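Local coordinates for protein pyruvate kinase (Cryptosporidium parvum, PDB 4DRS) that probably catalyses the last step of glycolysis, in which the phosphate of phosphoenolpyruvate passes to ADP to give pyruvate and ATP, at residues A[54-59]-A[63-68]; A[220-225]-A[248-253]; A[269-274]-A[281-286]; A[436-441]-A[450-455]; A[486-491]-A[495-500]. One frame throughout, in Å; residues are numbered along the deposited sequence.

Interaction 1 (A[54-59]-A[63-68]); sequences PSCNNV and IGLIDK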
# COMPACT_ATOMS: atom_id res chain seq x y z
N PRO A 54 -38.88 27.33 20.75
CA PRO A 54 -40.14 28.03 20.44
C PRO A 54 -40.54 27.95 18.96
O PRO A 54 -41.72 27.76 18.66
CB PRO A 54 -39.84 29.48 20.83
CG PRO A 54 -38.79 29.37 21.88
CD PRO A 54 -37.94 28.20 21.48
N SER A 55 -39.56 28.07 18.06
CA SER A 55 -39.82 28.09 16.62
C SER A 55 -40.37 26.79 16.03
O SER A 55 -40.93 26.80 14.94
CB SER A 55 -38.55 28.50 15.86
OG SER A 55 -38.23 29.86 16.09
N CYS A 56 -40.20 25.68 16.75
CA CYS A 56 -40.62 24.37 16.23
C CYS A 56 -41.14 23.43 17.32
O CYS A 56 -40.95 22.22 17.25
CB CYS A 56 -39.48 23.72 15.44
SG CYS A 56 -37.97 23.47 16.41
N ASN A 57 -41.83 24.01 18.30
CA ASN A 57 -42.31 23.27 19.45
C ASN A 57 -43.60 22.47 19.23
O ASN A 57 -43.91 21.56 20.01
CB ASN A 57 -42.50 24.23 20.63
CG ASN A 57 -42.79 23.50 21.92
OD1 ASN A 57 -42.13 22.52 22.26
ND2 ASN A 57 -43.80 23.96 22.65
N ASN A 58 -44.35 22.81 18.19
CA ASN A 58 -45.63 22.16 17.93
C ASN A 58 -45.52 20.89 17.08
O ASN A 58 -44.52 20.71 16.36
CB ASN A 58 -46.63 23.15 17.32
CG ASN A 58 -46.23 23.61 15.93
OD1 ASN A 58 -45.16 24.18 15.73
ND2 ASN A 58 -47.10 23.37 14.96
N VAL A 59 -46.54 20.04 17.16
CA VAL A 59 -46.59 18.74 16.48
C VAL A 59 -46.32 18.86 14.97
O VAL A 59 -45.50 18.12 14.43
CB VAL A 59 -47.94 18.03 16.72
CG1 VAL A 59 -48.04 16.74 15.91
CG2 VAL A 59 -48.14 17.73 18.19
N ILE A 63 -43.21 17.05 13.01
CA ILE A 63 -43.43 16.14 11.90
C ILE A 63 -42.59 16.59 10.70
O ILE A 63 -41.89 15.78 10.08
CB ILE A 63 -44.92 16.07 11.51
CG1 ILE A 63 -45.71 15.31 12.58
CG2 ILE A 63 -45.10 15.40 10.15
CD1 ILE A 63 -47.21 15.41 12.40
N GLY A 64 -42.65 17.89 10.40
CA GLY A 64 -41.85 18.48 9.34
C GLY A 64 -40.37 18.19 9.51
O GLY A 64 -39.70 17.78 8.56
N LEU A 65 -39.86 18.37 10.73
CA LEU A 65 -38.46 18.11 11.05
C LEU A 65 -38.06 16.65 10.82
O LEU A 65 -36.95 16.38 10.34
CB LEU A 65 -38.13 18.53 12.48
CG LEU A 65 -38.14 20.03 12.79
CD1 LEU A 65 -37.99 20.25 14.29
CD2 LEU A 65 -37.05 20.77 12.02
N ILE A 66 -38.96 15.72 11.15
CA ILE A 66 -38.76 14.31 10.84
C ILE A 66 -38.65 14.11 9.32
O ILE A 66 -37.74 13.42 8.84
CB ILE A 66 -39.86 13.42 11.45
CG1 ILE A 66 -39.89 13.57 12.98
CG2 ILE A 66 -39.67 11.95 11.05
CD1 ILE A 66 -41.08 12.94 13.67
N ASP A 67 -39.56 14.72 8.56
CA ASP A 67 -39.58 14.59 7.10
C ASP A 67 -38.32 15.15 6.45
O ASP A 67 -37.88 14.65 5.41
CB ASP A 67 -40.82 15.25 6.51
CG ASP A 67 -42.09 14.44 6.74
OD1 ASP A 67 -41.99 13.26 7.15
OD2 ASP A 67 -43.19 14.98 6.50
N LYS A 68 -37.74 16.18 7.07
CA LYS A 68 -36.54 16.82 6.55
C LYS A 68 -35.28 16.05 6.93
O LYS A 68 -34.23 16.22 6.31
CB LYS A 68 -36.44 18.27 7.02
CG LYS A 68 -37.67 19.14 6.79
CD LYS A 68 -37.92 19.43 5.32
CE LYS A 68 -39.21 20.23 5.13
NZ LYS A 68 -39.59 20.34 3.69

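Interaction 2 (A[220-225]-A[248-253]); sequences DIVDFA and RQIISE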
# COMPACT_ATOMS: atom_id res chain seq x y z
N ASP A 220 -32.89 17.28 36.89
CA ASP A 220 -33.29 17.06 35.50
C ASP A 220 -32.98 15.65 35.02
O ASP A 220 -33.75 15.07 34.26
CB ASP A 220 -32.60 18.09 34.59
CG ASP A 220 -33.03 19.51 34.88
OD1 ASP A 220 -34.18 19.72 35.34
OD2 ASP A 220 -32.22 20.43 34.63
N ILE A 221 -31.85 15.09 35.46
CA ILE A 221 -31.45 13.74 35.06
C ILE A 221 -32.42 12.70 35.62
O ILE A 221 -32.96 11.88 34.87
CB ILE A 221 -30.00 13.42 35.49
CG1 ILE A 221 -29.00 14.18 34.61
CG2 ILE A 221 -29.74 11.92 35.41
CD1 ILE A 221 -27.60 14.27 35.18
N VAL A 222 -32.66 12.77 36.93
CA VAL A 222 -33.52 11.82 37.62
C VAL A 222 -34.99 12.05 37.29
O VAL A 222 -35.68 11.12 36.88
CB VAL A 222 -33.32 11.87 39.15
CG1 VAL A 222 -34.29 10.93 39.86
CG2 VAL A 222 -31.88 11.54 39.52
N ASP A 223 -35.45 13.29 37.46
CA ASP A 223 -36.89 13.60 37.39
C ASP A 223 -37.40 13.97 36.01
O ASP A 223 -38.59 14.29 35.85
CB ASP A 223 -37.25 14.70 38.39
CG ASP A 223 -37.26 14.21 39.82
OD1 ASP A 223 -37.73 13.07 40.06
OD2 ASP A 223 -36.79 14.95 40.71
N PHE A 224 -36.54 13.93 35.00
CA PHE A 224 -36.99 14.12 33.63
C PHE A 224 -36.49 13.02 32.69
O PHE A 224 -37.29 12.26 32.15
CB PHE A 224 -36.65 15.52 33.12
CG PHE A 224 -37.50 15.97 31.98
CD1 PHE A 224 -38.59 16.81 32.20
CD2 PHE A 224 -37.24 15.53 30.68
CE1 PHE A 224 -39.39 17.22 31.14
CE2 PHE A 224 -38.05 15.94 29.62
CZ PHE A 224 -39.12 16.79 29.85
N ALA A 225 -35.17 12.94 32.52
CA ALA A 225 -34.55 11.94 31.64
C ALA A 225 -34.88 10.50 32.04
O ALA A 225 -35.31 9.71 31.21
CB ALA A 225 -33.04 12.15 31.57
N ARG A 248 -23.04 8.01 35.95
CA ARG A 248 -23.29 6.56 36.00
C ARG A 248 -23.89 6.16 37.34
O ARG A 248 -24.86 5.39 37.39
CB ARG A 248 -21.99 5.77 35.79
CG ARG A 248 -21.35 5.91 34.42
CD ARG A 248 -21.96 4.98 33.37
NE ARG A 248 -21.22 5.11 32.12
CZ ARG A 248 -21.74 5.00 30.90
NH1 ARG A 248 -23.04 4.74 30.73
NH2 ARG A 248 -20.96 5.15 29.84
N GLN A 249 -23.30 6.69 38.41
CA GLN A 249 -23.73 6.39 39.77
C GLN A 249 -25.17 6.87 40.00
O GLN A 249 -25.99 6.12 40.53
CB GLN A 249 -22.78 7.02 40.79
CG GLN A 249 -23.03 6.57 42.22
CD GLN A 249 -22.16 7.28 43.24
OE1 GLN A 249 -21.90 8.49 43.13
NE2 GLN A 249 -21.71 6.54 44.25
N ILE A 250 -25.46 8.10 39.58
CA ILE A 250 -26.81 8.64 39.67
C ILE A 250 -27.82 7.72 38.97
O ILE A 250 -28.86 7.39 39.54
CB ILE A 250 -26.89 10.09 39.13
CG1 ILE A 250 -26.12 11.05 40.04
CG2 ILE A 250 -28.34 10.54 39.00
CD1 ILE A 250 -25.83 12.40 39.41
N ILE A 251 -27.49 7.29 37.76
CA ILE A 251 -28.36 6.38 37.00
C ILE A 251 -28.58 5.08 37.77
O ILE A 251 -29.72 4.62 37.90
CB ILE A 251 -27.83 6.12 35.57
CG1 ILE A 251 -27.93 7.39 34.72
CG2 ILE A 251 -28.58 4.97 34.90
CD1 ILE A 251 -26.93 7.45 33.58
N SER A 252 -27.51 4.49 38.30
CA SER A 252 -27.61 3.22 39.02
C SER A 252 -28.35 3.31 40.36
O SER A 252 -28.93 2.32 40.80
CB SER A 252 -26.23 2.57 39.19
OG SER A 252 -25.43 3.26 40.13
N GLU A 253 -28.33 4.49 40.99
CA GLU A 253 -29.01 4.70 42.29
C GLU A 253 -30.44 5.23 42.15
O GLU A 253 -31.09 5.52 43.16
CB GLU A 253 -28.24 5.72 43.14
CG GLU A 253 -26.87 5.29 43.61
CD GLU A 253 -26.07 6.48 44.09
OE1 GLU A 253 -26.41 7.63 43.73
OE2 GLU A 253 -25.09 6.27 44.83

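Interaction 3 (A[269-274]-A[281-286]); sequences SKIENL and DSICSE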
# COMPACT_ATOMS: atom_id res chain seq x y z
N SER A 269 -20.80 12.84 26.48
CA SER A 269 -20.04 13.90 27.13
C SER A 269 -19.67 14.99 26.14
O SER A 269 -19.19 14.72 25.04
CB SER A 269 -18.79 13.33 27.79
OG SER A 269 -19.14 12.46 28.85
N LYS A 270 -19.93 16.23 26.55
CA LYS A 270 -19.64 17.40 25.73
C LYS A 270 -18.28 17.98 26.12
O LYS A 270 -18.07 18.40 27.26
CB LYS A 270 -20.72 18.46 25.91
CG LYS A 270 -22.08 18.05 25.36
CD LYS A 270 -23.20 18.93 25.88
CE LYS A 270 -23.06 20.37 25.40
NZ LYS A 270 -24.10 21.23 26.02
N ILE A 271 -17.37 17.97 25.15
CA ILE A 271 -16.07 18.59 25.31
C ILE A 271 -16.23 20.05 24.91
O ILE A 271 -16.42 20.37 23.73
CB ILE A 271 -14.99 17.88 24.46
CG1 ILE A 271 -15.02 16.36 24.71
CG2 ILE A 271 -13.61 18.47 24.73
CD1 ILE A 271 -14.86 15.93 26.15
N GLU A 272 -16.17 20.93 25.90
CA GLU A 272 -16.49 22.35 25.72
C GLU A 272 -15.40 23.28 26.26
O GLU A 272 -15.57 24.50 26.25
CB GLU A 272 -17.81 22.68 26.43
CG GLU A 272 -19.04 22.03 25.84
CD GLU A 272 -20.31 22.54 26.48
OE1 GLU A 272 -20.77 23.65 26.13
OE2 GLU A 272 -20.86 21.81 27.34
N ASN A 273 -14.31 22.70 26.75
CA ASN A 273 -13.20 23.50 27.27
C ASN A 273 -11.87 22.75 27.27
O ASN A 273 -11.82 21.56 26.95
CB ASN A 273 -13.52 24.07 28.67
CG ASN A 273 -13.66 23.01 29.74
OD1 ASN A 273 -13.32 21.84 29.55
ND2 ASN A 273 -14.14 23.42 30.90
N LEU A 274 -10.81 23.46 27.65
CA LEU A 274 -9.44 22.94 27.60
C LEU A 274 -9.26 21.69 28.47
O LEU A 274 -8.62 20.73 28.03
CB LEU A 274 -8.42 24.03 27.97
CG LEU A 274 -6.92 23.73 27.84
CD1 LEU A 274 -6.54 23.22 26.45
CD2 LEU A 274 -6.09 24.96 28.20
N ASP A 281 -9.19 11.39 26.40
CA ASP A 281 -9.08 9.93 26.35
C ASP A 281 -9.86 9.25 27.47
O ASP A 281 -10.61 8.31 27.22
CB ASP A 281 -7.61 9.50 26.39
CG ASP A 281 -6.87 9.84 25.10
OD1 ASP A 281 -7.45 9.68 24.00
OD2 ASP A 281 -5.70 10.26 25.20
N SER A 282 -9.69 9.75 28.69
CA SER A 282 -10.40 9.27 29.86
C SER A 282 -11.92 9.45 29.69
O SER A 282 -12.69 8.51 29.92
CB SER A 282 -9.89 10.01 31.09
OG SER A 282 -10.71 9.80 32.22
N ILE A 283 -12.33 10.64 29.27
CA ILE A 283 -13.74 10.97 29.09
C ILE A 283 -14.37 10.08 28.00
O ILE A 283 -15.42 9.47 28.23
CB ILE A 283 -13.93 12.46 28.76
CG1 ILE A 283 -13.41 13.32 29.92
CG2 ILE A 283 -15.39 12.77 28.46
CD1 ILE A 283 -13.11 14.76 29.56
N CYS A 284 -13.71 10.01 26.85
CA CYS A 284 -14.16 9.19 25.73
C CYS A 284 -14.28 7.72 26.12
O CYS A 284 -15.26 7.06 25.77
CB CYS A 284 -13.19 9.34 24.55
SG CYS A 284 -13.60 8.33 23.10
N SER A 285 -13.29 7.22 26.85
CA SER A 285 -13.27 5.84 27.32
C SER A 285 -14.42 5.52 28.30
O SER A 285 -14.94 4.41 28.32
CB SER A 285 -11.92 5.55 27.97
OG SER A 285 -11.88 4.26 28.55
N GLU A 286 -14.80 6.51 29.12
CA GLU A 286 -15.88 6.33 30.09
C GLU A 286 -17.28 6.49 29.49
O GLU A 286 -18.23 5.88 29.97
CB GLU A 286 -15.73 7.31 31.26
CG GLU A 286 -14.39 7.27 31.98
CD GLU A 286 -14.35 6.29 33.13
OE1 GLU A 286 -14.55 5.07 32.91
OE2 GLU A 286 -14.12 6.75 34.27

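Interaction 4 (A[436-441]-A[450-455]); sequences NTARLI and IIACTA. With SO4 (sulfate ion), chain C.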
# COMPACT_ATOMS: atom_id res chain seq x y z
N ASN A 436 -25.74 -3.55 20.05
CA ASN A 436 -24.28 -3.61 20.06
C ASN A 436 -23.66 -4.01 18.71
O ASN A 436 -22.72 -3.38 18.24
CB ASN A 436 -23.76 -4.49 21.20
CG ASN A 436 -24.03 -3.89 22.58
OD1 ASN A 436 -24.27 -2.69 22.72
ND2 ASN A 436 -23.98 -4.74 23.60
N THR A 437 -24.21 -5.06 18.10
CA THR A 437 -23.76 -5.48 16.78
C THR A 437 -23.98 -4.38 15.73
O THR A 437 -23.14 -4.18 14.85
CB THR A 437 -24.43 -6.80 16.34
OG1 THR A 437 -24.12 -7.83 17.28
CG2 THR A 437 -23.93 -7.24 14.98
N ALA A 438 -25.09 -3.66 15.84
CA ALA A 438 -25.38 -2.55 14.93
C ALA A 438 -24.36 -1.41 15.10
O ALA A 438 -23.93 -0.81 14.12
CB ALA A 438 -26.80 -2.04 15.12
N ARG A 439 -23.96 -1.13 16.33
CA ARG A 439 -22.91 -0.15 16.62
C ARG A 439 -21.54 -0.59 16.09
O ARG A 439 -20.78 0.23 15.57
CB ARG A 439 -22.83 0.13 18.13
CG ARG A 439 -23.84 1.18 18.60
CD ARG A 439 -23.73 1.50 20.09
NE ARG A 439 -24.29 0.43 20.91
CZ ARG A 439 -25.58 0.30 21.22
NH1 ARG A 439 -26.47 1.19 20.79
NH2 ARG A 439 -25.98 -0.72 21.96
N LEU A 440 -21.25 -1.88 16.20
CA LEU A 440 -19.99 -2.44 15.71
C LEU A 440 -19.91 -2.43 14.18
O LEU A 440 -18.85 -2.15 13.62
CB LEU A 440 -19.77 -3.86 16.25
CG LEU A 440 -19.43 -3.96 17.74
CD1 LEU A 440 -19.59 -5.40 18.23
CD2 LEU A 440 -18.02 -3.44 18.03
N ILE A 441 -21.01 -2.73 13.50
CA ILE A 441 -21.05 -2.65 12.04
C ILE A 441 -20.83 -1.20 11.61
O ILE A 441 -20.05 -0.93 10.70
CB ILE A 441 -22.35 -3.22 11.44
CG1 ILE A 441 -22.52 -4.70 11.81
CG2 ILE A 441 -22.36 -3.07 9.92
CD1 ILE A 441 -23.89 -5.27 11.52
N ILE A 450 -27.21 0.06 7.05
CA ILE A 450 -27.36 -0.95 8.09
C ILE A 450 -28.79 -0.91 8.63
O ILE A 450 -29.25 0.12 9.12
CB ILE A 450 -26.38 -0.73 9.26
CG1 ILE A 450 -24.95 -0.55 8.76
CG2 ILE A 450 -26.46 -1.88 10.26
CD1 ILE A 450 -24.08 0.25 9.71
N ILE A 451 -29.48 -2.05 8.54
CA ILE A 451 -30.83 -2.17 9.08
C ILE A 451 -30.81 -3.01 10.34
O ILE A 451 -30.49 -4.21 10.30
CB ILE A 451 -31.82 -2.73 8.03
CG1 ILE A 451 -31.92 -1.76 6.84
CG2 ILE A 451 -33.18 -2.99 8.66
CD1 ILE A 451 -32.93 -2.15 5.78
N ALA A 452 -31.13 -2.38 11.47
CA ALA A 452 -31.15 -3.04 12.77
C ALA A 452 -32.56 -3.47 13.16
O ALA A 452 -33.46 -2.63 13.26
CB ALA A 452 -30.56 -2.13 13.83
N CYS A 453 -32.73 -4.77 13.39
CA CYS A 453 -34.02 -5.34 13.77
C CYS A 453 -34.03 -5.72 15.23
O CYS A 453 -33.23 -6.55 15.68
CB CYS A 453 -34.33 -6.58 12.93
SG CYS A 453 -34.36 -6.27 11.16
N THR A 454 -34.97 -5.13 15.97
CA THR A 454 -35.06 -5.34 17.40
C THR A 454 -36.53 -5.34 17.82
O THR A 454 -37.39 -4.83 17.10
CB THR A 454 -34.26 -4.26 18.18
OG1 THR A 454 -34.33 -4.53 19.59
CG2 THR A 454 -34.79 -2.85 17.91
N ALA A 455 -36.80 -5.92 18.99
CA ALA A 455 -38.14 -5.93 19.56
C ALA A 455 -38.31 -4.83 20.60
O ALA A 455 -39.41 -4.59 21.10
CB ALA A 455 -38.46 -7.29 20.16
S SO4 C . -26.44 -8.02 20.00
O1 SO4 C . -27.04 -9.24 19.41
O2 SO4 C . -26.01 -7.14 18.90
O3 SO4 C . -27.44 -7.32 20.83
O4 SO4 C . -25.29 -8.38 20.86

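Interaction 5 (A[486-491]-A[495-500]); sequences NALALA and SLIESG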
# COMPACT_ATOMS: atom_id res chain seq x y z
N ASN A 486 -39.40 -10.29 6.55
CA ASN A 486 -40.13 -9.04 6.76
C ASN A 486 -39.26 -7.82 6.51
O ASN A 486 -39.70 -6.84 5.90
CB ASN A 486 -40.73 -8.99 8.17
CG ASN A 486 -41.76 -10.08 8.42
OD1 ASN A 486 -42.21 -10.75 7.49
ND2 ASN A 486 -42.14 -10.25 9.68
N ALA A 487 -38.01 -7.88 6.98
CA ALA A 487 -37.05 -6.78 6.83
C ALA A 487 -36.70 -6.52 5.36
O ALA A 487 -36.61 -5.36 4.94
CB ALA A 487 -35.80 -7.04 7.64
N LEU A 488 -36.52 -7.58 4.59
CA LEU A 488 -36.29 -7.46 3.15
C LEU A 488 -37.53 -6.96 2.40
O LEU A 488 -37.42 -6.19 1.44
CB LEU A 488 -35.83 -8.80 2.55
CG LEU A 488 -34.40 -9.27 2.85
CD1 LEU A 488 -34.27 -10.75 2.52
CD2 LEU A 488 -33.38 -8.45 2.08
N ALA A 489 -38.71 -7.39 2.85
CA ALA A 489 -39.97 -6.94 2.26
C ALA A 489 -40.21 -5.46 2.56
O ALA A 489 -40.55 -4.68 1.66
CB ALA A 489 -41.14 -7.79 2.76
N LEU A 490 -40.02 -5.07 3.82
CA LEU A 490 -40.17 -3.68 4.22
C LEU A 490 -39.13 -2.78 3.55
O LEU A 490 -39.46 -1.68 3.11
CB LEU A 490 -40.12 -3.54 5.75
CG LEU A 490 -40.39 -2.17 6.40
CD1 LEU A 490 -41.65 -1.51 5.88
CD2 LEU A 490 -40.46 -2.31 7.92
N ALA A 491 -37.89 -3.28 3.44
CA ALA A 491 -36.82 -2.53 2.77
C ALA A 491 -37.06 -2.38 1.27
O ALA A 491 -36.72 -1.35 0.68
CB ALA A 491 -35.47 -3.17 3.04
N SER A 495 -37.76 1.22 -0.97
CA SER A 495 -36.82 1.45 -2.08
C SER A 495 -35.35 1.41 -1.64
O SER A 495 -34.52 2.17 -2.15
CB SER A 495 -37.15 2.76 -2.82
OG SER A 495 -38.48 2.76 -3.32
N LEU A 496 -35.04 0.52 -0.71
CA LEU A 496 -33.68 0.36 -0.22
C LEU A 496 -32.99 -0.84 -0.86
O LEU A 496 -31.76 -0.89 -0.92
CB LEU A 496 -33.66 0.23 1.31
CG LEU A 496 -34.31 1.36 2.12
CD1 LEU A 496 -34.39 0.99 3.60
CD2 LEU A 496 -33.58 2.68 1.94
N ILE A 497 -33.78 -1.79 -1.35
CA ILE A 497 -33.28 -3.00 -2.00
C ILE A 497 -34.26 -3.48 -3.09
O ILE A 497 -35.45 -3.16 -3.04
CB ILE A 497 -32.99 -4.13 -0.97
CG1 ILE A 497 -32.19 -5.27 -1.61
CG2 ILE A 497 -34.28 -4.62 -0.31
CD1 ILE A 497 -31.52 -6.21 -0.64
N GLU A 498 -33.75 -4.24 -4.05
CA GLU A 498 -34.56 -4.81 -5.14
C GLU A 498 -34.42 -6.33 -5.20
O GLU A 498 -33.51 -6.89 -4.59
CB GLU A 498 -34.16 -4.20 -6.48
CG GLU A 498 -34.23 -2.68 -6.53
CD GLU A 498 -33.63 -2.11 -7.81
OE1 GLU A 498 -32.47 -2.44 -8.13
OE2 GLU A 498 -34.33 -1.33 -8.49
N SER A 499 -35.32 -6.98 -5.93
CA SER A 499 -35.26 -8.43 -6.13
C SER A 499 -33.95 -8.82 -6.82
O SER A 499 -33.49 -8.13 -7.72
CB SER A 499 -36.45 -8.92 -6.96
OG SER A 499 -37.65 -8.84 -6.21
N GLY A 500 -33.36 -9.93 -6.37
CA GLY A 500 -32.09 -10.39 -6.92
C GLY A 500 -30.85 -9.81 -6.26
O GLY A 500 -29.75 -10.33 -6.43

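Interaction 1 (A[54-59]-A[63-68])
V59 and I63 stand one helical turn apart, their CA atoms separated by 6.1 Å, and the backbone joins them directly: the amide N of I63 donates to the carbonyl O of V59 at 2.9 Å, with an N-H...O angle of 168°. This belongs to the first turns of helix 59-68, whose bonding continues within 63-68 from D67 N to I63 O. Ahead of it, 54-59 is an irregular connection, and N58 occupies the N-cap, its OD1 bonded to S61 OG. This is a beta-to-alpha connection of the TIM barrel, leading from the first strand, 47-51, into the first helix. In its buried part, C56 takes the less common rotamer with SG between backbone N and carbonyl carbon (chi1 58°). From there SG and CB both meet CD1 of L65, with SG at 3.9 Å, while L65 also touches I52 and V375. On the partly exposed side that packs on helix 82-97, the CG1 methyl of V59 meets CD1 of I63 at 3.8 Å as the two branched side chains pass at a slant. I63 also lays its CG1 3.4 Å from the V59 carbonyl O.

Interaction 2 (A[220-225]-A[248-253])
Two neighbouring outer helices of the TIM barrel meet here through an apolar contact made of methyl groups alone, with I250 reaching from helix 241-252 to I221 and V222 on helix 215-226. No hydrogen bond crosses between the segments, and the closest CA atoms, those of V222 and I251, are 7.5 Å apart. The point of contact is a single methyl, CG2 of I250. It lies 3.7 Å from CG2 of V222 and 4.1 Å from CG2 of I221, so that one branch serves two successive residues of the facing helix. I250 runs roughly perpendicular to both side chains, and only CG2 methyls meet. Its chi1 of -68° swings the longer CG1 arm to the side of the backbone N and leaves CG2 as the group presented to V222 and I221.

In 220-225 the backbone widens into a pi-type turn, in which A225 N bonds to D220 O at 3.1 Å. In 248-253 the hydroxyl of S252 turns back onto the helix and donates to the carbonyl O of Q249 at 2.9 Å; the same oxygen also accepts from E253 N.

Helix 241-252 links the fourth and fifth barrel strands and helix 215-226 leads into the fourth. I251 packs inward on I267 of strand 266-271, A225 rests on L108 of strand 105-109, and F224 makes edge-to-face contacts with F77 and Y228.

Interaction 3 (A[269-274]-A[281-286])
S269 and I283 form the tight part of this contact: CB of the serine lies 3.5 Å from the CG2 methyl of I283, and the hydroxyl OG is 3.8 Å from the same methyl. Their CA atoms are 7.2 Å apart, the closest CA pair of the two segments. The hydroxyl is not left without a polar partner, since S269 OG is hydrogen-bonded to S287 OG just beyond the helix. I271 joins less closely. Its chi1 of -50° and chi2 of -56° fold the chain back and carry CD1 toward the helix, and it meets I283 tip to tip: I271 CD1 lies 4.0 Å from both CD1 and CG2 of I283. Strand 266-271 is the fifth of the eight parallel strands of the TIM barrel. Helices 274-278 and 280-286 return the chain to strand 289-293, which pairs with it through S269 and I271, so the contact seals one beta-alpha-beta step of the barrel, with V238 and I290 lining the same apolar core. Between S269 and I271, K270 directs its CB away from the helix, and NZ makes a salt bridge with E272 OE2 at 3.5 Å and another with D109. The outer helix face is looser and polar: S285 and D281 are exposed, neither meets the strand, and D281 OD1 is salt-bridged to K316.

Interaction 4 (A[436-441]-A[450-455])
Oxygen O2 of the bound sulfate is gripped twice by T437: the hydroxyl OG1 donates to it at 2.6 Å, and the backbone N at 2.9 Å with an N-H...O angle of 154°. T432, E433 and T434 also bond the ion, which thus sits in the turn before helix 436-443, where the helix end would favour an anion. The equivalent turn in pyruvate kinases activated by fructose 1,6-bisphosphate holds a phosphate of that activator, so the sulfate, probably from the crystallisation liquor, is consistent with such a site. Elsewhere on the same helix turn, R439 NH2 donates to N436 OD1 at 2.7 Å; the acceptor lies in the guanidinium plane, at its edge, while the donor is tilted 31° from the plane of the asparagine amide carbonyl.

The side of the helix facing strand 449-454 is apolar. A438 and A452, CA atoms 6.2 Å apart, touch through CB atoms 4.0 Å apart, and these small residues let helix and strand come close. A turn on, the CG2 branch of I441 lies 3.7 Å from CD1 of I450, the two isoleucines lying alongside with their chains running opposite ways. Helix 436-443 is the crossover of a beta-alpha-beta unit from strand 427-431 to its parallel neighbour 449-454. I441 and A438 also rest on strand 427-431, strand 469-473 flanks I450 and A452, and helix 408-422 packs against L440 and I441.

Interaction 5 (A[486-491]-A[495-500])
I497 turns its long branch anti to the backbone N (chi1 -168°), which places CG2 between N and the carbonyl carbon. That short branch faces A491, 3.8 Å from its CB, while the long one stretches on to bring CD1 within 4.0 Å of L488 CD2. The two side chains pass at a slant, the leucine offering its CD2 methyl. I497 thus bridges two helix residues three positions apart with its two branches.

A Schellman motif ends the helix and turns the chain back so that I497 can reach it. The amide N of L496 donates to the carbonyl O of A491 at 2.9 Å, an N-H...O angle of 163°, and S495 N bonds to K492 O. S495, the C-prime residue, has the positive phi of 61° that such an ending requires. The turn also lays the CB of L496 3.5 Å from that A491 oxygen.

Helix 480-493 covers one side of the sheet of the C-terminal alpha/beta domain, and the chain then returns toward strand 502-506. A491 and I497 touch L427 of strand 427-431, L488 touches I429 of the same strand, Y472 of strand 469-473 packs on A491 and L496, and C525 adjoins L488 and I497.

Overall arrangement
The five contacts divide between two domains. Interactions 1, 2 and 3 belong to the TIM barrel, interactions 4 and 5 to the alpha/beta domain. Within the barrel, interactions 2 and 3 are joined by a probable hydrogen bond from R248 NH2 to E286 O, 2.8 Å, whereas interactions 1 and 3 lie on opposite sides of the chain centre, their own centres about 31 Å apart. Interactions 4 and 5, centres about 17 Å apart, flank opposite faces of strand 449-454, and I451 CD1 meets A491 CB at 3.9 Å. Interaction 1 lies nearest the ADP site: side chains of C56 and R74 are about 10 Å apart. The sulfate site belongs to interaction 4.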